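PDB 3G3S: GCN5-related N-acetyltransferase, which probably transfers an acetyl group from acetyl-coenzyme A to an amino group of an acceptor molecule, as other members of the GNAT family do. Local coordinates for residues A[29-33]-A[44-48]; A[71-77]-A[243-248]; A[95-100]-A[224-229]. All blocks are in the same frame, centred on the assembly; numbering follows the deposited sequence. Where two conformers were deposited one is given.

In the fold
All three interactions lie along one mixed beta sheet and follow each other across it. Interaction 1 joins the strands at the edge of the sheet within this chain, where the second subunit bonds on; its centre is about 14 Å from that of interaction 2, which it meets through Leu46 CD1 and Ile73 CD1, 3.6 Å apart. Interactions 2 and 3, centres about 11 Å apart, are joined where strands 239-248 and 94-102 lie side by side, with Tyr243 N 2.7 Å from Arg99 O in a probable hydrogen bond. Interactions 1 and 3 do not touch. The side chain of Ile32 is about 10 Å from a sodium ion; a cacodylate and an ethanediol sit at interaction 3 and another ethanediol at interaction 2, all probably from the crystallisation liquor.

Interaction 1: A[29-33]-A[44-48]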
loop_
_atom_site.group_PDB
_atom_site.type_symbol
_atom_site.label_atom_id
_atom_site.label_comp_id
_atom_site.label_asym_id
_atom_site.label_seq_id
_atom_site.Cartn_x
_atom_site.Cartn_y
_atom_site.Cartn_z
HETATM N N MSE A 29 -1.926 -6.368 -7.600
HETATM C CA MSE A 29 -2.282 -6.698 -8.966
HETATM C C MSE A 29 -1.291 -6.030 -9.908
HETATM O O MSE A 29 -0.669 -5.039 -9.541
HETATM C CB MSE A 29 -3.686 -6.185 -9.277
HETATM C CG MSE A 29 -4.789 -6.735 -8.366
HETATM SE SE MSE A 29 -6.525 -6.140 -8.996
HETATM C CE MSE A 29 -6.615 -7.248 -10.636
ATOM N N GLY A 30 -1.110 -6.599 -11.099
ATOM C CA GLY A 30 -0.222 -6.012 -12.089
ATOM C C GLY A 30 1.186 -6.486 -11.782
ATOM O O GLY A 30 1.413 -7.235 -10.836
ATOM N N ASP A 31 2.151 -5.996 -12.538
ATOM C CA ASP A 31 3.527 -6.399 -12.327
ATOM C C ASP A 31 4.445 -5.322 -12.837
ATOM O O ASP A 31 4.063 -4.397 -13.553
ATOM C CB ASP A 31 3.766 -7.721 -13.034
ATOM C CG ASP A 31 4.885 -8.570 -12.397
ATOM O OD1 ASP A 31 5.738 -8.084 -11.607
ATOM O OD2 ASP A 31 4.878 -9.771 -12.684
ATOM N N ILE A 32 5.697 -5.473 -12.472
ATOM C CA ILE A 32 6.734 -4.525 -12.780
ATOM C C ILE A 32 7.963 -5.240 -13.340
ATOM O O ILE A 32 8.419 -6.171 -12.746
ATOM C CB ILE A 32 7.172 -3.828 -11.529
ATOM C CG1 ILE A 32 5.994 -2.944 -10.996
ATOM C CG2 ILE A 32 8.366 -2.932 -11.817
ATOM C CD1 ILE A 32 5.636 -1.763 -11.868
ATOM N N TYR A 33 8.470 -4.727 -14.445
ATOM C CA TYR A 33 9.659 -5.269 -15.108
ATOM C C TYR A 33 10.648 -4.126 -15.309
ATOM O O TYR A 33 10.269 -2.970 -15.509
ATOM C CB TYR A 33 9.278 -5.844 -16.444
ATOM C CG TYR A 33 8.295 -6.960 -16.357
ATOM C CD1 TYR A 33 6.927 -6.711 -16.351
ATOM C CD2 TYR A 33 8.708 -8.258 -16.304
ATOM C CE1 TYR A 33 6.017 -7.740 -16.297
ATOM C CE2 TYR A 33 7.794 -9.292 -16.231
ATOM C CZ TYR A 33 6.456 -9.016 -16.229
ATOM O OH TYR A 33 5.561 -10.034 -16.156
ATOM N N LEU A 44 8.697 -0.946 -16.741
ATOM C CA LEU A 44 7.429 -1.262 -17.359
ATOM C C LEU A 44 6.444 -1.670 -16.280
ATOM O O LEU A 44 6.706 -2.566 -15.488
ATOM C CB LEU A 44 7.575 -2.438 -18.336
ATOM C CG LEU A 44 6.297 -3.069 -18.900
ATOM C CD1 LEU A 44 5.528 -2.124 -19.845
ATOM C CD2 LEU A 44 6.655 -4.372 -19.635
ATOM N N ALA A 45 5.344 -0.931 -16.187
ATOM C CA ALA A 45 4.247 -1.328 -15.352
ATOM C C ALA A 45 3.271 -2.022 -16.321
ATOM O O ALA A 45 2.687 -1.394 -17.227
ATOM C CB ALA A 45 3.613 -0.102 -14.647
ATOM N N LEU A 46 3.091 -3.324 -16.140
ATOM C CA LEU A 46 2.259 -4.131 -17.027
ATOM C C LEU A 46 1.077 -4.675 -16.275
ATOM O O LEU A 46 1.228 -5.358 -15.263
ATOM C CB LEU A 46 3.102 -5.274 -17.596
ATOM C CG LEU A 46 2.436 -6.251 -18.556
ATOM C CD1 LEU A 46 2.020 -5.567 -19.829
ATOM C CD2 LEU A 46 3.397 -7.454 -18.833
ATOM N N TYR A 47 -0.105 -4.347 -16.767
ATOM C CA TYR A 47 -1.339 -4.730 -16.120
ATOM C C TYR A 47 -2.297 -5.265 -17.118
ATOM O O TYR A 47 -2.393 -4.728 -18.206
ATOM C CB TYR A 47 -1.979 -3.520 -15.467
ATOM C CG TYR A 47 -3.317 -3.836 -14.830
ATOM C CD1 TYR A 47 -3.390 -4.252 -13.517
ATOM C CD2 TYR A 47 -4.514 -3.704 -15.542
ATOM C CE1 TYR A 47 -4.622 -4.538 -12.922
ATOM C CE2 TYR A 47 -5.755 -4.027 -14.955
ATOM C CZ TYR A 47 -5.792 -4.422 -13.637
ATOM O OH TYR A 47 -6.996 -4.685 -13.010
ATOM N N GLY A 48 -3.024 -6.313 -16.741
ATOM C CA GLY A 48 -4.063 -6.875 -17.578
ATOM C C GLY A 48 -4.077 -8.383 -17.591
ATOM O O GLY A 48 -3.231 -9.029 -16.957
#
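Tyr33 spans two leucines of the facing strand, and its ring makes the broadest bump of this contact. Ring atom CE1 lies 3.7 Å from Leu46 CD2, and the neighbouring CD1 lies 4.0 Å from Leu44 CD2, so one ring border bears on a methyl of each. The ring reaches this place with CG anti to its own carbonyl carbon (chi1 -61°), running beside Leu44 in the same direction but crossing Leu46 at a slant. Behind these residues helix 62-68 closes the face, Leu64 and Ile67 touching Tyr33.

The backbones form a beta hairpin, strands 31-34 and 42-48, whose short segments run antiparallel, 147° between their N-to-C directions. Asp31 and Tyr33 each exchange two N-H...O bonds, with Leu46 and Leu44; Leu44 N to Tyr33 O, at 2.8 Å, is the shortest. Between these pairs lies the non-hydrogen-bonded pair Ile32 and Ala45. On that opposite face the small Ala45 leaves a dip, filled by Ile32 CD1 at 3.8 Å from Ala45 CB, and helices 2-13 and 19-26 cover both.

At Gly30, which lacks a side chain and has a positive phi (84°), the Tyr47 ring comes alongside, its CD1 3.9 Å from Gly30 CA, while Tyr47 OH bonds Tyr178 O. Asp31 OD1 accepts from Ile32 N at 2.8 Å, and the carboxylate also takes bonds from the N-terminus of the second subunit, Gly1 giving one to OD2.

Interaction 2: A[71-77]-A[243-248]; sequences KNIILVP and YQAYEW. With EDO (1,2-ethanediol), chain H.
An antiparallel seam inside the mixed sheet joins strand 73-77 to the C-terminal strand 239-248, with 146° between the N-to-C directions of the short segments, and Leu75 and Tyr246 are its hydrogen-bonded pair. Leu75 N gives to Tyr246 O at 2.7 Å and Tyr246 N to Leu75 O at 2.9 Å, each donor in the plane of the carbonyl it meets. Beyond this pair water takes over at both ends. One water donates to Ile73 O at 2.6 Å and accepts from Trp248 N; another donates to both Pro77 O and Gln244 O. The ring of Pro77 occupies the place where a backbone N-H would sit, its CD 3.3 Å from Gln244 O.

Trp248 sets its indole beside the start of the partner segment, CG lying anti to its carbonyl carbon (chi1 -57°). Lys71 O meets the indole edge in plane, 3.2 Å from CD1, while Ile73 runs alongside and brings CG2 to 3.3 Å from Trp248 NE1. That N-H is bonded to Cys68 O. Leu75 CD1 lies over the six-membered ring in a CH-pi contact, though this rests on one of two deposited conformers and is doubtful in detail. At the far end the Val76 side chain crosses that of Tyr243 at about a right angle, CG1 3.7 Å from Tyr243 CE1.

Strand 52-58 pairs with the other border of strand 73-77, strand 94-102 flanks strand 239-248, and helix 80-90 packs against Pro77 and Tyr246, receiving the Tyr246 hydroxyl at Glu87.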
loop_
_atom_site.group_PDB
_atom_site.type_symbol
_atom_site.label_atom_id
_atom_site.label_comp_id
_atom_site.label_asym_id
_atom_site.label_seq_id
_atom_site.Cartn_x
_atom_site.Cartn_y
_atom_site.Cartn_z
ATOM N N LYS A 71 0.350 -8.998 -27.267
ATOM C CA LYS A 71 -0.721 -8.783 -26.302
ATOM C C LYS A 71 -1.688 -7.729 -26.801
ATOM O O LYS A 71 -1.314 -6.822 -27.535
ATOM C CB LYS A 71 -0.152 -8.336 -24.960
ATOM C CG LYS A 71 0.702 -9.355 -24.281
ATOM C CD LYS A 71 1.232 -8.790 -22.981
ATOM C CE LYS A 71 1.897 -9.830 -22.166
ATOM N NZ LYS A 71 3.077 -10.428 -22.862
ATOM N N ASN A 72 -2.947 -7.855 -26.386
ATOM C CA ASN A 72 -3.956 -6.864 -26.696
ATOM C C ASN A 72 -3.683 -5.692 -25.745
ATOM O O ASN A 72 -4.338 -5.560 -24.709
ATOM C CB ASN A 72 -5.328 -7.475 -26.464
ATOM C CG ASN A 72 -6.446 -6.507 -26.735
ATOM O OD1 ASN A 72 -6.278 -5.543 -27.498
ATOM N ND2 ASN A 72 -7.615 -6.750 -26.101
ATOM N N ILE A 73 -2.733 -4.840 -26.119
ATOM C CA ILE A 73 -2.150 -3.837 -25.196
ATOM C C ILE A 73 -2.127 -2.410 -25.662
ATOM O O ILE A 73 -1.975 -2.147 -26.863
ATOM C CB ILE A 73 -0.652 -4.258 -24.875
ATOM C CG1 ILE A 73 -0.069 -3.465 -23.721
ATOM C CG2 ILE A 73 0.227 -4.100 -26.096
ATOM C CD1 ILE A 73 1.055 -4.147 -23.001
ATOM N N ILE A 74 -2.358 -1.484 -24.713
ATOM C CA ILE A 74 -2.153 -0.053 -24.949
ATOM C C ILE A 74 -0.785 0.296 -24.310
ATOM O O ILE A 74 -0.594 0.104 -23.092
ATOM C CB ILE A 74 -3.309 0.874 -24.394
ATOM C CG1 ILE A 74 -4.668 0.500 -25.044
ATOM C CG2 ILE A 74 -2.954 2.374 -24.605
ATOM C CD1 ILE A 74 -5.906 1.263 -24.438
ATOM N N LEU A 75 0.171 0.727 -25.148
ATOM C CA LEU A 75 1.490 1.162 -24.715
ATOM C C LEU A 75 1.428 2.650 -24.399
ATOM O O LEU A 75 0.996 3.449 -25.250
ATOM C CB LEU A 75 2.526 0.992 -25.817
ATOM C CG LEU A 75 2.707 -0.400 -26.372
ATOM C CD1 LEU A 75 3.826 -0.380 -27.402
ATOM C CD2 LEU A 75 3.026 -1.336 -25.253
ATOM N N VAL A 76 1.872 3.027 -23.206
ATOM C CA VAL A 76 1.851 4.424 -22.817
ATOM C C VAL A 76 3.275 4.898 -22.479
ATOM O O VAL A 76 3.783 4.605 -21.414
ATOM C CB VAL A 76 0.906 4.700 -21.637
ATOM C CG1 VAL A 76 0.890 6.235 -21.372
ATOM C CG2 VAL A 76 -0.519 4.131 -21.888
ATOM N N PRO A 77 3.908 5.650 -23.389
ATOM C CA PRO A 77 5.246 6.162 -23.145
ATOM C C PRO A 77 5.283 7.323 -22.151
ATOM O O PRO A 77 4.497 8.266 -22.275
ATOM C CB PRO A 77 5.665 6.702 -24.499
ATOM C CG PRO A 77 4.446 7.024 -25.211
ATOM C CD PRO A 77 3.393 6.073 -24.711
ATOM N N TYR A 243 -2.633 12.789 -24.098
ATOM C CA TYR A 243 -1.339 12.126 -24.033
ATOM C C TYR A 243 -1.197 11.058 -25.125
ATOM O O TYR A 243 -2.191 10.569 -25.650
ATOM C CB TYR A 243 -1.099 11.567 -22.631
ATOM C CG TYR A 243 -1.910 10.370 -22.209
ATOM C CD1 TYR A 243 -1.523 9.103 -22.555
ATOM C CD2 TYR A 243 -3.010 10.490 -21.364
ATOM C CE1 TYR A 243 -2.228 8.019 -22.154
ATOM C CE2 TYR A 243 -3.724 9.366 -20.948
ATOM C CZ TYR A 243 -3.309 8.140 -21.357
ATOM O OH TYR A 243 -3.941 7.000 -20.968
ATOM N N GLN A 244 0.050 10.742 -25.472
ATOM C CA GLN A 244 0.349 9.752 -26.499
ATOM C C GLN A 244 0.169 8.300 -26.061
ATOM O O GLN A 244 0.601 7.902 -24.981
ATOM C CB GLN A 244 1.807 9.891 -26.993
ATOM C CG GLN A 244 2.154 11.256 -27.640
ATOM C CD GLN A 244 3.530 11.284 -28.302
ATOM O OE1 GLN A 244 4.190 10.244 -28.459
ATOM N NE2 GLN A 244 3.971 12.488 -28.700
ATOM N N ALA A 245 -0.414 7.500 -26.946
ATOM C CA ALA A 245 -0.602 6.069 -26.717
ATOM C C ALA A 245 -0.414 5.341 -28.039
ATOM O O ALA A 245 -0.537 5.957 -29.125
ATOM C CB ALA A 245 -2.008 5.762 -26.101
ATOM N N TYR A 246 -0.097 4.049 -27.920
ATOM C CA TYR A 246 0.100 3.151 -29.054
ATOM C C TYR A 246 -0.557 1.796 -28.823
ATOM O O TYR A 246 -0.646 1.335 -27.695
ATOM C CB TYR A 246 1.600 2.905 -29.311
ATOM C CG TYR A 246 2.406 4.117 -29.708
ATOM C CD1 TYR A 246 2.989 4.947 -28.747
ATOM C CD2 TYR A 246 2.618 4.423 -31.040
ATOM C CE1 TYR A 246 3.748 6.029 -29.100
ATOM C CE2 TYR A 246 3.370 5.516 -31.403
ATOM C CZ TYR A 246 3.914 6.328 -30.436
ATOM O OH TYR A 246 4.640 7.417 -30.838
ATOM N N GLU A 247 -0.988 1.170 -29.915
ATOM C CA GLU A 247 -1.477 -0.202 -29.962
ATOM C C GLU A 247 -0.789 -0.886 -31.111
ATOM O O GLU A 247 -0.360 -0.220 -32.053
ATOM C CB GLU A 247 -2.922 -0.247 -30.342
ATOM C CG GLU A 247 -3.878 0.013 -29.242
ATOM C CD GLU A 247 -5.255 0.293 -29.787
ATOM O OE1 GLU A 247 -5.413 0.270 -31.037
ATOM O OE2 GLU A 247 -6.157 0.573 -28.966
ATOM N N TRP A 248 -0.775 -2.202 -31.079
ATOM C CA TRP A 248 -0.234 -2.954 -32.204
ATOM C C TRP A 248 -1.272 -2.879 -33.325
ATOM O O TRP A 248 -2.475 -2.797 -33.057
ATOM C CB TRP A 248 0.028 -4.399 -31.850
ATOM C CG TRP A 248 0.950 -4.650 -30.684
ATOM C CD1 TRP A 248 0.688 -5.428 -29.619
ATOM C CD2 TRP A 248 2.260 -4.100 -30.466
ATOM N NE1 TRP A 248 1.738 -5.430 -28.758
ATOM C CE2 TRP A 248 2.720 -4.614 -29.245
ATOM C CE3 TRP A 248 3.093 -3.239 -31.198
ATOM C CZ2 TRP A 248 3.963 -4.315 -28.738
ATOM C CZ3 TRP A 248 4.337 -2.932 -30.690
ATOM C CH2 TRP A 248 4.761 -3.472 -29.478
HETATM C C1 EDO H . 4.904 10.786 -24.527
HETATM O O1 EDO H . 4.801 11.364 -23.232
HETATM C C2 EDO H . 5.407 11.860 -25.473
HETATM O O2 EDO H . 4.375 12.844 -25.572
HETATM O O HOH W 1 -2.299 -3.627 -28.999
HETATM O O HOH W 2 2.099 9.240 -23.079
#

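Interaction 3: A[95-100]-A[224-229]. With CAC (cacodylate ion), chain D; EDO (1,2-ethanediol), chain F.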
loop_
_atom_site.group_PDB
_atom_site.type_symbol
_atom_site.label_atom_id
_atom_site.label_comp_id
_atom_site.label_asym_id
_atom_site.label_seq_id
_atom_site.Cartn_x
_atom_site.Cartn_y
_atom_site.Cartn_z
ATOM N N ARG A 95 -0.151 1.570 -34.052
ATOM C CA ARG A 95 -1.099 2.643 -34.339
ATOM C C ARG A 95 -0.910 3.669 -33.228
ATOM O O ARG A 95 -1.006 3.319 -32.060
ATOM C CB ARG A 95 -2.557 2.171 -34.310
ATOM C CG ARG A 95 -3.628 3.299 -34.566
ATOM C CD ARG A 95 -5.093 2.803 -34.430
ATOM N NE ARG A 95 -5.601 2.638 -33.045
ATOM C CZ ARG A 95 -6.289 3.562 -32.349
ATOM N NH1 ARG A 95 -6.574 4.757 -32.871
ATOM N NH2 ARG A 95 -6.714 3.298 -31.105
ATOM N N PHE A 96 -0.663 4.907 -33.618
ATOM C CA PHE A 96 -0.442 6.009 -32.727
ATOM C C PHE A 96 -1.763 6.698 -32.537
ATOM O O PHE A 96 -2.458 6.903 -33.499
ATOM C CB PHE A 96 0.558 6.982 -33.364
ATOM C CG PHE A 96 0.649 8.322 -32.672
ATOM C CD1 PHE A 96 1.257 8.429 -31.411
ATOM C CD2 PHE A 96 0.145 9.475 -33.284
ATOM C CE1 PHE A 96 1.355 9.647 -30.769
ATOM C CE2 PHE A 96 0.248 10.706 -32.658
ATOM C CZ PHE A 96 0.857 10.794 -31.397
ATOM N N PHE A 97 -2.104 7.054 -31.301
ATOM C CA PHE A 97 -3.365 7.752 -31.028
ATOM C C PHE A 97 -3.259 8.510 -29.711
ATOM O O PHE A 97 -2.258 8.380 -29.001
ATOM C CB PHE A 97 -4.582 6.795 -31.056
ATOM C CG PHE A 97 -4.621 5.802 -29.929
ATOM C CD1 PHE A 97 -3.846 4.674 -29.961
ATOM C CD2 PHE A 97 -5.449 5.989 -28.843
ATOM C CE1 PHE A 97 -3.900 3.763 -28.963
ATOM C CE2 PHE A 97 -5.488 5.088 -27.817
ATOM C CZ PHE A 97 -4.704 3.964 -27.869
ATOM N N THR A 98 -4.288 9.310 -29.418
ATOM C CA THR A 98 -4.324 10.180 -28.254
ATOM C C THR A 98 -5.408 9.801 -27.283
ATOM O O THR A 98 -6.539 9.537 -27.685
ATOM C CB THR A 98 -4.561 11.649 -28.667
ATOM O OG1 THR A 98 -3.517 12.047 -29.569
ATOM C CG2 THR A 98 -4.563 12.588 -27.444
ATOM N N ARG A 99 -5.015 9.694 -26.015
ATOM C CA ARG A 99 -5.923 9.427 -24.912
ATOM C C ARG A 99 -5.923 10.703 -24.090
ATOM O O ARG A 99 -5.064 11.572 -24.290
ATOM C CB ARG A 99 -5.483 8.229 -24.083
ATOM C CG ARG A 99 -5.695 6.892 -24.787
ATOM C CD ARG A 99 -5.196 5.710 -23.944
ATOM N NE ARG A 99 -5.814 5.641 -22.615
ATOM C CZ ARG A 99 -6.807 4.847 -22.266
ATOM N NH1 ARG A 99 -7.381 4.036 -23.133
ATOM N NH2 ARG A 99 -7.248 4.872 -21.029
ATOM N N TYR A 100 -6.904 10.814 -23.192
ATOM C CA TYR A 100 -7.097 12.027 -22.412
ATOM C C TYR A 100 -7.170 11.710 -20.921
ATOM O O TYR A 100 -8.096 11.059 -20.451
ATOM C CB TYR A 100 -8.368 12.767 -22.905
ATOM C CG TYR A 100 -8.277 13.085 -24.400
ATOM C CD1 TYR A 100 -8.672 12.150 -25.335
ATOM C CD2 TYR A 100 -7.753 14.305 -24.873
ATOM C CE1 TYR A 100 -8.563 12.383 -26.705
ATOM C CE2 TYR A 100 -7.650 14.548 -26.255
ATOM C CZ TYR A 100 -8.046 13.566 -27.154
ATOM O OH TYR A 100 -7.988 13.755 -28.502
ATOM N N HIS A 224 -10.285 6.965 -23.277
ATOM C CA HIS A 224 -9.699 6.318 -24.445
ATOM C C HIS A 224 -9.898 7.130 -25.714
ATOM O O HIS A 224 -9.125 7.012 -26.663
ATOM C CB HIS A 224 -10.301 4.935 -24.645
ATOM C CG HIS A 224 -9.628 4.128 -25.720
ATOM N ND1 HIS A 224 -8.286 3.812 -25.687
ATOM C CD2 HIS A 224 -10.126 3.534 -26.835
ATOM C CE1 HIS A 224 -7.983 3.059 -26.733
ATOM N NE2 HIS A 224 -9.083 2.875 -27.447
ATOM N N THR A 225 -10.934 7.970 -25.722
ATOM C CA THR A 225 -11.283 8.784 -26.878
ATOM C C THR A 225 -11.858 10.128 -26.435
ATOM O O THR A 225 -12.231 10.306 -25.281
ATOM C CB THR A 225 -12.387 8.114 -27.644
ATOM O OG1 THR A 225 -13.495 7.940 -26.756
ATOM C CG2 THR A 225 -11.952 6.738 -28.174
ATOM N N LEU A 226 -11.940 11.060 -27.366
ATOM C CA LEU A 226 -12.565 12.345 -27.099
ATOM C C LEU A 226 -14.013 12.156 -26.645
ATOM O O LEU A 226 -14.505 12.884 -25.772
ATOM C CB LEU A 226 -12.533 13.233 -28.352
ATOM C CG LEU A 226 -11.360 14.168 -28.539
ATOM C CD1 LEU A 226 -11.230 14.593 -30.006
ATOM C CD2 LEU A 226 -11.523 15.377 -27.591
ATOM N N THR A 227 -14.699 11.190 -27.250
ATOM C CA THR A 227 -16.065 10.897 -26.903
ATOM C C THR A 227 -16.138 10.506 -25.443
ATOM O O THR A 227 -17.040 10.930 -24.706
ATOM C CB THR A 227 -16.604 9.756 -27.788
ATOM O OG1 THR A 227 -16.705 10.238 -29.120
ATOM C CG2 THR A 227 -17.966 9.277 -27.355
ATOM N N SER A 228 -15.181 9.689 -25.023
ATOM C CA SER A 228 -15.122 9.268 -23.645
ATOM C C SER A 228 -14.820 10.444 -22.729
ATOM O O SER A 228 -15.339 10.498 -21.609
ATOM C CB SER A 228 -14.056 8.202 -23.447
ATOM O OG SER A 228 -13.999 7.897 -22.080
ATOM N N LEU A 229 -13.997 11.380 -23.203
ATOM C CA LEU A 229 -13.645 12.544 -22.413
ATOM C C LEU A 229 -14.888 13.375 -22.185
ATOM O O LEU A 229 -15.156 13.788 -21.047
ATOM C CB LEU A 229 -12.570 13.395 -23.086
ATOM C CG LEU A 229 -12.282 14.728 -22.388
ATOM C CD1 LEU A 229 -11.813 14.512 -20.944
ATOM C CD2 LEU A 229 -11.297 15.515 -23.188
HETATM AS AS CAC D . -12.756 4.716 -20.488
HETATM O O1 CAC D . -12.548 5.693 -21.962
HETATM O O2 CAC D . -11.183 4.156 -19.988
HETATM C C1 CAC D . -13.681 5.528 -18.948
HETATM C C2 CAC D . -13.891 3.115 -20.767
HETATM C C1 EDO F . -9.310 1.270 -18.622
HETATM O O1 EDO F . -10.341 1.587 -19.565
HETATM C C2 EDO F . -8.331 2.425 -18.467
HETATM O O2 EDO F . -8.948 3.661 -18.850
HETATM O O HOH W 3 -8.348 8.389 -29.090
#
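The backbones of strand 94-102 and the turn before helix 226-235 come nearest at Arg99 and His224, with CA atoms 4.9 Å apart, and a water donating to both Thr98 O and His224 O bridges them. This is the strand-to-helix junction of a GNAT-type sheet: strand 218-223, parallel to its neighbour 184-191, leads directly into helix 226-235. Thr225 is the N-cap of that helix, its OG1 accepting from Ser228 N.

Arg99 and His224 form the polar centre. Arg99 NH1 lies 2.7 Å from His224 ND1 near the plane of the imidazole, but the N-H...N angle of only 124° makes this a weak, bent bond. The arginine chain, turned at chi3 (57°), brings one guanidinium face against His224 CA. Stronger ties hold its position: NE bonds the Tyr243 hydroxyl and NH2 makes a salt bridge with Asp222, which give the group two further bonds.

His224 also meets Phe97, CE1 coming 3.4 Å from Phe97 CE2 with the ring planes 72° apart, neither stacked nor edge-to-face. Over a face of that same phenyl ring lies Arg95 NH2, 3.3 Å above its plane and centred; Arg95 NE makes a salt bridge with Glu247, so the guanidinium is held at its NE side as well.

Farther on, Tyr100 fills the angle between strand and helix. Leu226 CD2 lies over one face of the ring, and Leu226 CG comes closest, 3.4 Å from Tyr100 OH, while the Leu229 side chain crosses Tyr100 at about a right angle, its CD2 4.0 Å from Tyr100 CB. At the helix start O1 of a cacodylate, probably from the crystallisation liquor, accepts from His224 N at 2.9 Å and, at 2.6 Å, from Ser228 OG, which Trp221 NE1 also bonds.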